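Trehalose-6-phosphate phosphatase (Cryptococcus neoformans, PDB 5DX9) belongs to the HAD superfamily and has a Rossmann-like core whose site holds a magnesium ion and bound sugars. Local coordinates at residues L23-D28 against N60-I65; I193-M198 against F220-T225; D205-A210 against L263-K268. All blocks are in the same frame, centred on the assembly; numbering follows the deposited sequence.

Contact 1. Residues L23-D28 against N60-I65; sequences LLFNYD and NVVYLI. Unlike the reference sequence in segment 23-28: Asn26 (reference Asp). With MG (magnesium ion), chain C; G6P (6-O-phosphono-alpha-D-glucopyranose), chain B; GLC (alpha-D-glucopyranose), chain D.
Leu23, Leu24 and Phe25 pair in parallel with Val62, Tyr63 and Leu64, the two strand axes 4.8 Å apart and turned by 19°. Four backbone bonds join them: Leu23 N to Val61 O, Tyr63 N to Leu23 O, Phe25 N to Tyr63 O and Ile65 N to Phe25 O. Side chains fall alternately on the two faces. On one, Leu24 CD2 lies 3.7 Å from Tyr63 CB, the two side chains running side by side in the same direction. On the other, Phe25 CB meets Leu64 CD2 at 3.7 Å, and the phenyl edge reaches Val62 CG1.

Past the paired residues comes Asn26, which differs from the reference Asp and here reaches the metal and ligand. Asn26 CB passes 3.9 Å from Ile65 O. With CG anti to the backbone N (chi1 -180°), the amide is carried forward, and CG has the magnesium ion as its nearest neighbour. Asn26 OD1 binds the magnesium at 2.1 Å and also takes a hydrogen bond from Thr30. Asn26 ND2 donates twice: to Ile65 O at 3.1 Å, in that carbonyl's plane, and to G6P O3P at 3.0 Å. Metal and two acceptors together fix the rotation of the amide. Asp28 O also binds the magnesium, as do G6P O2P, two waters and Asp212, while Asp28 N donates to G6P O1P at 3.2 Å. This is the metal site at the C-terminal end of the first strand, as in other HAD proteins.

Strands 21-25 and 60-65 belong to one beta-alpha-beta unit. Its helix 45-56 lies against Leu23, Phe25 and Val62, helix 190-200 against Leu24 and Tyr63 on the other face, and strand 206-211 pairs with the far edge of strand 21-25.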
loop_
_atom_site.group_PDB
_atom_site.type_symbol
_atom_site.label_atom_id
_atom_site.label_comp_id
_atom_site.label_asym_id
_atom_site.label_seq_id
_atom_site.Cartn_x
_atom_site.Cartn_y
_atom_site.Cartn_z
ATOM N N LEU A 23 -10.986 4.814 0.015
ATOM C CA LEU A 23 -10.831 3.469 -0.526
ATOM C C LEU A 23 -9.391 3.213 -0.965
ATOM O O LEU A 23 -8.911 3.797 -1.939
ATOM C CB LEU A 23 -11.790 3.249 -1.698
ATOM C CG LEU A 23 -13.273 3.507 -1.416
ATOM C CD1 LEU A 23 -14.125 3.202 -2.653
ATOM C CD2 LEU A 23 -13.739 2.701 -0.209
ATOM N N LEU A 24 -8.712 2.324 -0.248
ATOM C CA LEU A 24 -7.286 2.102 -0.457
ATOM C C LEU A 24 -6.992 0.679 -0.914
ATOM O O LEU A 24 -7.284 -0.283 -0.204
ATOM C CB LEU A 24 -6.524 2.416 0.827
ATOM C CG LEU A 24 -6.856 3.792 1.409
ATOM C CD1 LEU A 24 -6.229 3.979 2.783
ATOM C CD2 LEU A 24 -6.425 4.897 0.452
ATOM N N PHE A 25 -6.411 0.556 -2.104
ATOM C CA PHE A 25 -6.114 -0.749 -2.686
ATOM C C PHE A 25 -4.632 -0.961 -2.964
ATOM O O PHE A 25 -4.008 -0.180 -3.688
ATOM C CB PHE A 25 -6.877 -0.941 -3.997
ATOM C CG PHE A 25 -8.369 -0.890 -3.850
ATOM C CD1 PHE A 25 -9.096 -2.047 -3.621
ATOM C CD2 PHE A 25 -9.047 0.313 -3.958
ATOM C CE1 PHE A 25 -10.467 -2.005 -3.496
ATOM C CE2 PHE A 25 -10.417 0.363 -3.834
ATOM C CZ PHE A 25 -11.130 -0.796 -3.602
ATOM N N ASN A 26 -4.073 -2.029 -2.402
ATOM C CA ASN A 26 -2.788 -2.542 -2.863
ATOM C C ASN A 26 -2.996 -3.077 -4.270
ATOM O O ASN A 26 -4.138 -3.295 -4.682
ATOM C CB ASN A 26 -2.256 -3.629 -1.926
ATOM C CG ASN A 26 -0.914 -4.188 -2.375
ATOM O OD1 ASN A 26 -0.814 -5.342 -2.777
ATOM N ND2 ASN A 26 0.119 -3.370 -2.299
ATOM N N TYR A 27 -1.922 -3.280 -5.026
ATOM C CA TYR A 27 -2.108 -3.794 -6.377
ATOM C C TYR A 27 -1.792 -5.275 -6.511
ATOM O O TYR A 27 -2.699 -6.095 -6.606
ATOM C CB TYR A 27 -1.275 -3.025 -7.400
ATOM C CG TYR A 27 -1.610 -3.495 -8.797
ATOM C CD1 TYR A 27 -2.886 -3.305 -9.315
ATOM C CD2 TYR A 27 -0.676 -4.160 -9.582
ATOM C CE1 TYR A 27 -3.219 -3.741 -10.577
ATOM C CE2 TYR A 27 -0.999 -4.600 -10.856
ATOM C CZ TYR A 27 -2.276 -4.386 -11.347
ATOM O OH TYR A 27 -2.629 -4.815 -12.601
ATOM N N ASP A 28 -0.508 -5.613 -6.548
ATOM C CA ASP A 28 -0.104 -6.997 -6.764
ATOM C C ASP A 28 -0.632 -7.889 -5.650
ATOM O O ASP A 28 -0.509 -7.557 -4.473
ATOM C CB ASP A 28 1.420 -7.108 -6.862
ATOM C CG ASP A 28 1.984 -6.298 -8.008
ATOM O OD1 ASP A 28 1.682 -6.636 -9.172
ATOM O OD2 ASP A 28 2.727 -5.327 -7.746
ATOM N N ASN A 60 -16.100 9.256 -3.071
ATOM C CA ASN A 60 -14.930 8.410 -2.862
ATOM C C ASN A 60 -13.596 9.126 -3.054
ATOM O O ASN A 60 -13.441 9.957 -3.950
ATOM C CB ASN A 60 -14.985 7.203 -3.801
ATOM C CG ASN A 60 -16.083 6.230 -3.433
ATOM O OD1 ASN A 60 -16.496 6.154 -2.278
ATOM N ND2 ASN A 60 -16.559 5.476 -4.416
ATOM N N VAL A 61 -12.637 8.799 -2.194
ATOM C CA VAL A 61 -11.238 9.151 -2.426
ATOM C C VAL A 61 -10.453 7.862 -2.607
ATOM O O VAL A 61 -10.231 7.123 -1.648
ATOM C CB VAL A 61 -10.643 9.970 -1.277
ATOM C CG1 VAL A 61 -9.123 10.001 -1.382
ATOM C CG2 VAL A 61 -11.216 11.376 -1.286
ATOM N N VAL A 62 -10.046 7.591 -3.841
ATOM C CA VAL A 62 -9.483 6.295 -4.192
ATOM C C VAL A 62 -7.985 6.369 -4.483
ATOM O O VAL A 62 -7.532 7.197 -5.274
ATOM C CB VAL A 62 -10.200 5.700 -5.412
ATOM C CG1 VAL A 62 -9.828 4.238 -5.588
ATOM C CG2 VAL A 62 -11.707 5.860 -5.261
ATOM N N TYR A 63 -7.228 5.488 -3.839
ATOM C CA TYR A 63 -5.783 5.435 -4.008
ATOM C C TYR A 63 -5.312 4.008 -4.229
ATOM O O TYR A 63 -5.896 3.062 -3.700
ATOM C CB TYR A 63 -5.066 6.009 -2.784
ATOM C CG TYR A 63 -4.800 7.496 -2.822
ATOM C CD1 TYR A 63 -3.525 7.985 -3.072
ATOM C CD2 TYR A 63 -5.818 8.411 -2.591
ATOM C CE1 TYR A 63 -3.271 9.342 -3.098
ATOM C CE2 TYR A 63 -5.574 9.771 -2.616
ATOM C CZ TYR A 63 -4.299 10.232 -2.870
ATOM O OH TYR A 63 -4.047 11.587 -2.895
ATOM N N LEU A 64 -4.254 3.860 -5.015
ATOM C CA LEU A 64 -3.486 2.628 -5.020
ATOM C C LEU A 64 -2.240 2.866 -4.178
ATOM O O LEU A 64 -1.569 3.886 -4.331
ATOM C CB LEU A 64 -3.111 2.202 -6.440
ATOM C CG LEU A 64 -4.260 1.923 -7.412
ATOM C CD1 LEU A 64 -3.722 1.316 -8.697
ATOM C CD2 LEU A 64 -5.299 1.014 -6.780
ATOM N N ILE A 65 -1.949 1.943 -3.270
ATOM C CA ILE A 65 -0.748 2.036 -2.452
ATOM C C ILE A 65 0.087 0.793 -2.694
ATOM O O ILE A 65 -0.270 -0.303 -2.263
ATOM C CB ILE A 65 -1.080 2.189 -0.956
ATOM C CG1 ILE A 65 -1.971 3.416 -0.744
ATOM C CG2 ILE A 65 0.195 2.305 -0.133
ATOM C CD1 ILE A 65 -2.239 3.746 0.709
HETATM MG MG MG C . 0.801 -6.654 -2.890
HETATM C C1 G6P B . 5.917 -6.687 -7.504
HETATM C C2 G6P B . 6.885 -5.656 -8.069
HETATM C C3 G6P B . 8.017 -5.363 -7.104
HETATM C C4 G6P B . 7.465 -4.850 -5.790
HETATM C C5 G6P B . 6.257 -5.634 -5.241
HETATM C C6 G6P B . 5.272 -4.712 -4.497
HETATM O O1 G6P B . 6.492 -7.993 -7.421
HETATM O O2 G6P B . 7.399 -6.131 -9.311
HETATM O O3 G6P B . 8.866 -4.333 -7.629
HETATM O O4 G6P B . 8.579 -4.886 -4.887
HETATM O O5 G6P B . 5.433 -6.282 -6.223
HETATM O O6 G6P B . 4.000 -4.632 -5.189
HETATM P P G6P B . 2.621 -4.287 -4.394
HETATM O O1P G6P B . 1.544 -3.518 -5.309
HETATM O O2P G6P B . 2.004 -5.556 -3.946
HETATM O O3P G6P B . 3.031 -3.389 -3.124
HETATM C C1 GLC D . 5.512 -8.980 -7.073
HETATM C C2 GLC D . 6.193 -10.317 -6.772
HETATM C C3 GLC D . 6.735 -10.952 -8.045
HETATM C C4 GLC D . 5.664 -11.039 -9.124
HETATM C C5 GLC D . 5.010 -9.677 -9.346
HETATM C C6 GLC D . 3.805 -9.765 -10.281
HETATM O O2 GLC D . 7.250 -10.108 -5.816
HETATM O O3 GLC D . 7.216 -12.269 -7.752
HETATM O O4 GLC D . 6.277 -11.527 -10.328
HETATM O O5 GLC D . 4.546 -9.129 -8.114
HETATM O O6 GLC D . 2.910 -10.794 -9.838
HETATM O O HOH W 1 1.844 -8.465 -3.026
HETATM O O HOH W 2 1.567 -5.701 -1.241
#

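Contact 2. Residues I193-M198 against F220-T225; sequences IVRRLM and FRALRT
Two helices of the Rossmann-like core, 190-200 and 217-225, pack side by side on one face of the central sheet, linked in the chain through strand 206-211. Their short segments come within 9.4 Å of each other, axis to axis, at an angle of 42°. Ala222 faces helix 190-200 with its CB, which sits 3.7 Å from Arg195 CG and 3.6 Å from Arg195 NH1. The arginine chain bends at chi2 (-136°) and chi3 (-81°), bringing its guanidinium round so that the methyl lies at the edge, in the plane of the group. Nearer the sheet, Leu223 CD2 touches two side chains: Val194 CG1, which it crosses at about a right angle, and SE of Met198, a selenomethionine, each at 3.9 Å. The terminal CE of Met198 folds back to 3.9 Å from Ala222 O.

Leu223 also rests on Ile207 and Cys209, and Val194 on Leu24, which ties the pair of helices to the strands beneath. No hydrogen bond crosses between the segments, and the Arg195 charge is met within its own helix by Glu192. The contact therefore relies on van der Waals fit between apolar side chains, with both the aliphatic chain and the guanidinium edge of Arg195 against the Ala222 methyl.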
loop_
_atom_site.group_PDB
_atom_site.type_symbol
_atom_site.label_atom_id
_atom_site.label_comp_id
_atom_site.label_asym_id
_atom_site.label_seq_id
_atom_site.Cartn_x
_atom_site.Cartn_y
_atom_site.Cartn_z
ATOM N N ILE A 193 1.584 6.732 4.286
ATOM C CA ILE A 193 0.745 7.256 3.216
ATOM C C ILE A 193 -0.717 7.256 3.645
ATOM O O ILE A 193 -1.438 8.232 3.438
ATOM C CB ILE A 193 0.896 6.438 1.926
ATOM C CG1 ILE A 193 2.344 6.493 1.428
ATOM C CG2 ILE A 193 -0.068 6.937 0.864
ATOM C CD1 ILE A 193 2.879 7.899 1.242
ATOM N N VAL A 194 -1.142 6.148 4.244
ATOM C CA VAL A 194 -2.500 6.018 4.752
ATOM C C VAL A 194 -2.809 7.119 5.757
ATOM O O VAL A 194 -3.905 7.675 5.767
ATOM C CB VAL A 194 -2.722 4.649 5.418
ATOM C CG1 VAL A 194 -4.085 4.600 6.098
ATOM C CG2 VAL A 194 -2.568 3.525 4.396
ATOM N N ARG A 195 -1.827 7.434 6.596
ATOM C CA ARG A 195 -2.001 8.446 7.629
ATOM C C ARG A 195 -2.064 9.841 7.021
ATOM O O ARG A 195 -2.872 10.670 7.437
ATOM C CB ARG A 195 -0.874 8.356 8.655
ATOM C CG ARG A 195 -0.787 6.992 9.314
ATOM C CD ARG A 195 -0.572 7.109 10.804
ATOM N NE ARG A 195 0.827 7.346 11.141
ATOM C CZ ARG A 195 1.727 6.379 11.287
ATOM N NH1 ARG A 195 1.373 5.112 11.113
ATOM N NH2 ARG A 195 2.982 6.678 11.600
ATOM N N ARG A 196 -1.204 10.093 6.040
ATOM C CA ARG A 196 -1.273 11.325 5.266
ATOM C C ARG A 196 -2.670 11.503 4.679
ATOM O O ARG A 196 -3.254 12.583 4.756
ATOM C CB ARG A 196 -0.232 11.321 4.148
ATOM C CG ARG A 196 -0.434 12.421 3.117
ATOM C CD ARG A 196 0.220 12.055 1.797
ATOM N NE ARG A 196 -0.063 13.038 0.757
ATOM C CZ ARG A 196 0.763 14.020 0.421
ATOM N NH1 ARG A 196 1.930 14.147 1.039
ATOM N NH2 ARG A 196 0.426 14.874 -0.537
ATOM N N LEU A 197 -3.200 10.430 4.100
ATOM C CA LEU A 197 -4.523 10.470 3.489
ATOM C C LEU A 197 -5.628 10.709 4.517
ATOM O O LEU A 197 -6.594 11.418 4.238
ATOM C CB LEU A 197 -4.800 9.176 2.723
ATOM C CG LEU A 197 -3.866 8.903 1.544
ATOM C CD1 LEU A 197 -4.456 7.844 0.633
ATOM C CD2 LEU A 197 -3.590 10.185 0.783
HETATM N N MSE A 198 -5.497 10.113 5.698
HETATM C CA MSE A 198 -6.476 10.342 6.758
HETATM C C MSE A 198 -6.427 11.790 7.242
HETATM O O MSE A 198 -7.467 12.406 7.476
HETATM C CB MSE A 198 -6.254 9.376 7.928
HETATM C CG MSE A 198 -6.824 7.981 7.691
HETATM SE SE MSE A 198 -6.591 6.743 9.192
HETATM C CE MSE A 198 -4.642 6.769 9.328
ATOM N N PHE A 220 -2.474 -1.655 7.856
ATOM C CA PHE A 220 -3.416 -2.169 8.842
ATOM C C PHE A 220 -3.130 -1.593 10.224
ATOM O O PHE A 220 -4.055 -1.249 10.963
ATOM C CB PHE A 220 -3.369 -3.697 8.882
ATOM C CG PHE A 220 -3.629 -4.347 7.548
ATOM C CD1 PHE A 220 -4.361 -3.686 6.573
ATOM C CD2 PHE A 220 -3.137 -5.612 7.268
ATOM C CE1 PHE A 220 -4.599 -4.275 5.346
ATOM C CE2 PHE A 220 -3.370 -6.206 6.041
ATOM C CZ PHE A 220 -4.100 -5.539 5.080
ATOM N N ARG A 221 -1.846 -1.477 10.565
ATOM C CA ARG A 221 -1.451 -0.928 11.855
ATOM C C ARG A 221 -1.846 0.536 11.981
ATOM O O ARG A 221 -2.348 0.963 13.018
ATOM C CB ARG A 221 0.056 -1.076 12.082
ATOM C CG ARG A 221 0.529 -0.468 13.403
ATOM C CD ARG A 221 1.867 -1.035 13.850
ATOM N NE ARG A 221 2.888 -0.859 12.828
ATOM C CZ ARG A 221 3.498 -1.856 12.195
ATOM N NH1 ARG A 221 3.208 -3.115 12.490
ATOM N NH2 ARG A 221 4.410 -1.588 11.274
ATOM N N ALA A 222 -1.612 1.303 10.921
ATOM C CA ALA A 222 -1.950 2.719 10.928
ATOM C C ALA A 222 -3.453 2.901 11.108
ATOM O O ALA A 222 -3.898 3.853 11.748
ATOM C CB ALA A 222 -1.477 3.391 9.646
ATOM N N LEU A 223 -4.229 1.975 10.553
ATOM C CA LEU A 223 -5.686 2.038 10.647
ATOM C C LEU A 223 -6.194 1.660 12.030
ATOM O O LEU A 223 -7.385 1.791 12.313
ATOM C CB LEU A 223 -6.331 1.131 9.601
ATOM C CG LEU A 223 -6.286 1.662 8.171
ATOM C CD1 LEU A 223 -6.918 0.671 7.201
ATOM C CD2 LEU A 223 -6.981 3.012 8.107
ATOM N N ARG A 224 -5.289 1.195 12.887
ATOM C CA ARG A 224 -5.636 0.858 14.261
ATOM C C ARG A 224 -5.145 1.905 15.254
ATOM O O ARG A 224 -5.884 2.309 16.152
ATOM C CB ARG A 224 -5.067 -0.510 14.628
ATOM C CG ARG A 224 -5.814 -1.676 13.995
ATOM C CD ARG A 224 -4.953 -2.927 13.969
ATOM N NE ARG A 224 -4.427 -3.250 15.289
ATOM C CZ ARG A 224 -4.936 -4.183 16.085
ATOM N NH1 ARG A 224 -5.985 -4.894 15.690
ATOM N NH2 ARG A 224 -4.393 -4.408 17.271
ATOM N N THR A 225 -3.903 2.348 15.086
ATOM C CA THR A 225 -3.256 3.198 16.080
ATOM C C THR A 225 -3.743 4.647 16.073
ATOM O O THR A 225 -3.275 5.461 16.869
ATOM C CB THR A 225 -1.724 3.201 15.902
ATOM O OG1 THR A 225 -1.392 3.628 14.575
ATOM C CG2 THR A 225 -1.154 1.808 16.147
#

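Contact 3. Residues D205-A210 against L263-K268; sequences DLIFCA and LTIRSK
The backbones approach at Asp205 and Ile265, whose CA atoms are 4.5 Å apart, where the entry to strand 206-211 meets the loop between strands 261-263 and 270-275; no hydrogen bond joins the two segments. Ile265 makes most of the contact. Its CG1 is anti to the backbone N (chi1 -170°), and the branch reaches across so that Ile265 CD1 lies over the peptide joining Asp205 to Leu206, 3.6 Å from Asp205 C and 3.8 Å from Leu206 N. One bond back, Ile265 CG1 touches Ile207 CD1 at 3.9 Å, and the two side chains cross at about a right angle. At the outer margin, Thr264 CG2 comes 4.0 Å from Asp205 CB.

The polar groups turn elsewhere. Asp205 receives the backbone N-H groups of Asn19 and Lys20 on its carboxylate, and Thr264 OG1 bonds to Pro202. Within the loop, Arg266 NH1 donates to Leu263 O at 3.1 Å and to Ile265 O at 2.8 Å. Both oxygens lie near the guanidinium plane, though NH1 sits above each carbonyl plane; the one nitrogen links two carbonyls of the loop.

Ile207 pairs with Gly269 and Phe271 just beyond the loop. The contact belongs to the N-terminal ends of neighbouring parallel strands, 206-211 and 270-275, in the central sheet of a Rossmann-like fold, where an apolar loop residue ahead of one strand packs against the start of its neighbour.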
loop_
_atom_site.group_PDB
_atom_site.type_symbol
_atom_site.label_atom_id
_atom_site.label_comp_id
_atom_site.label_asym_id
_atom_site.label_seq_id
_atom_site.Cartn_x
_atom_site.Cartn_y
_atom_site.Cartn_z
ATOM N N ASP A 205 -15.770 8.745 6.809
ATOM C CA ASP A 205 -16.530 7.968 7.785
ATOM C C ASP A 205 -16.604 6.492 7.394
ATOM O O ASP A 205 -17.257 5.694 8.066
ATOM C CB ASP A 205 -17.940 8.548 7.956
ATOM C CG ASP A 205 -18.685 8.674 6.644
ATOM O OD1 ASP A 205 -18.033 8.599 5.584
ATOM O OD2 ASP A 205 -19.922 8.853 6.671
ATOM N N LEU A 206 -15.934 6.138 6.304
ATOM C CA LEU A 206 -15.766 4.738 5.929
ATOM C C LEU A 206 -14.404 4.549 5.283
ATOM O O LEU A 206 -14.093 5.193 4.282
ATOM C CB LEU A 206 -16.864 4.278 4.972
ATOM C CG LEU A 206 -16.802 2.803 4.568
ATOM C CD1 LEU A 206 -17.252 1.914 5.716
ATOM C CD2 LEU A 206 -17.631 2.534 3.327
ATOM N N ILE A 207 -13.591 3.671 5.859
ATOM C CA ILE A 207 -12.289 3.368 5.283
ATOM C C ILE A 207 -12.192 1.904 4.879
ATOM O O ILE A 207 -12.438 1.007 5.686
ATOM C CB ILE A 207 -11.139 3.694 6.256
ATOM C CG1 ILE A 207 -11.082 5.197 6.537
ATOM C CG2 ILE A 207 -9.810 3.227 5.681
ATOM C CD1 ILE A 207 -9.955 5.598 7.462
ATOM N N PHE A 208 -11.845 1.671 3.619
ATOM C CA PHE A 208 -11.513 0.331 3.165
ATOM C C PHE A 208 -10.049 0.288 2.747
ATOM O O PHE A 208 -9.570 1.182 2.050
ATOM C CB PHE A 208 -12.408 -0.107 2.006
ATOM C CG PHE A 208 -12.106 -1.491 1.510
ATOM C CD1 PHE A 208 -12.693 -2.596 2.101
ATOM C CD2 PHE A 208 -11.212 -1.689 0.469
ATOM C CE1 PHE A 208 -12.410 -3.872 1.654
ATOM C CE2 PHE A 208 -10.924 -2.963 0.017
ATOM C CZ PHE A 208 -11.523 -4.056 0.614
ATOM N N CYS A 209 -9.345 -0.749 3.190
ATOM C CA CYS A 209 -7.933 -0.927 2.865
ATOM C C CYS A 209 -7.630 -2.407 2.698
ATOM O O CYS A 209 -7.919 -3.206 3.586
ATOM C CB CYS A 209 -7.042 -0.318 3.953
ATOM S SG CYS A 209 -5.245 -0.434 3.656
ATOM N N ALA A 210 -7.052 -2.770 1.557
ATOM C CA ALA A 210 -6.724 -4.163 1.280
ATOM C C ALA A 210 -5.268 -4.334 0.843
ATOM O O ALA A 210 -4.706 -3.471 0.164
ATOM C CB ALA A 210 -7.657 -4.719 0.227
ATOM N N LEU A 263 -10.739 13.576 13.539
ATOM C CA LEU A 263 -11.165 12.581 12.560
ATOM C C LEU A 263 -12.620 12.180 12.775
ATOM O O LEU A 263 -13.080 12.052 13.907
ATOM C CB LEU A 263 -10.268 11.343 12.622
ATOM C CG LEU A 263 -8.787 11.566 12.319
ATOM C CD1 LEU A 263 -8.037 10.239 12.310
ATOM C CD2 LEU A 263 -8.620 12.295 10.994
ATOM N N THR A 264 -13.336 11.979 11.675
ATOM C CA THR A 264 -14.722 11.539 11.735
ATOM C C THR A 264 -14.796 10.025 11.884
ATOM O O THR A 264 -15.727 9.491 12.488
ATOM C CB THR A 264 -15.499 11.965 10.474
ATOM O OG1 THR A 264 -15.493 13.394 10.369
ATOM C CG2 THR A 264 -16.936 11.458 10.527
ATOM N N ILE A 265 -13.798 9.341 11.334
ATOM C CA ILE A 265 -13.790 7.883 11.296
ATOM C C ILE A 265 -13.804 7.254 12.688
ATOM O O ILE A 265 -13.126 7.725 13.598
ATOM C CB ILE A 265 -12.560 7.353 10.527
ATOM C CG1 ILE A 265 -12.689 5.852 10.288
ATOM C CG2 ILE A 265 -11.277 7.678 11.277
ATOM C CD1 ILE A 265 -13.867 5.483 9.419
ATOM N N ARG A 266 -14.600 6.199 12.839
ATOM C CA ARG A 266 -14.582 5.366 14.038
ATOM C C ARG A 266 -14.305 3.918 13.634
ATOM O O ARG A 266 -14.578 3.526 12.498
ATOM C CB ARG A 266 -15.904 5.474 14.808
ATOM C CG ARG A 266 -16.094 6.797 15.533
ATOM C CD ARG A 266 -14.952 7.055 16.499
ATOM N NE ARG A 266 -15.067 8.346 17.174
ATOM C CZ ARG A 266 -14.732 9.511 16.626
ATOM N NH1 ARG A 266 -14.269 9.558 15.382
ATOM N NH2 ARG A 266 -14.867 10.633 17.319
ATOM N N SER A 267 -13.773 3.134 14.571
ATOM C CA SER A 267 -13.272 1.788 14.286
ATOM C C SER A 267 -14.273 0.928 13.522
ATOM O O SER A 267 -13.896 0.129 12.662
ATOM C CB SER A 267 -12.882 1.081 15.586
ATOM O OG SER A 267 -14.017 0.523 16.221
ATOM N N LYS A 268 -15.549 1.106 13.835
ATOM C CA LYS A 268 -16.612 0.346 13.197
ATOM C C LYS A 268 -16.697 0.682 11.708
ATOM O O LYS A 268 -17.220 -0.098 10.912
ATOM C CB LYS A 268 -17.944 0.630 13.897
ATOM C CG LYS A 268 -18.926 -0.523 13.908
ATOM C CD LYS A 268 -20.095 -0.196 14.826
ATOM C CE LYS A 268 -21.225 -1.197 14.689
ATOM N NZ LYS A 268 -22.418 -0.776 15.477
#

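Overall arrangement
Contact 1 comes first along the chain; contacts 2 and 3 follow it and interleave, through helix 190-200, strand 206-211, helix 217-225 and then the loop 263-268. Strand 21-25 lies between strands 60-65 and 206-211 in the central sheet, so contacts 1 and 3, with centres about 14 Å apart, are joined through neighbouring strands, and Phe25 packs on Phe208. Contact 2 sits on one face of that sheet, its centre about 13 Å from contact 1 and about 10 Å from contact 3. Ile65 packs on Ile193 and Val194, while Met198 touches Leu263. Of the three, contact 1 alone holds magnesium ligands; contact 2 packs helices on the sheet, and contact 3 lies at the N-terminal end of strand 206-211.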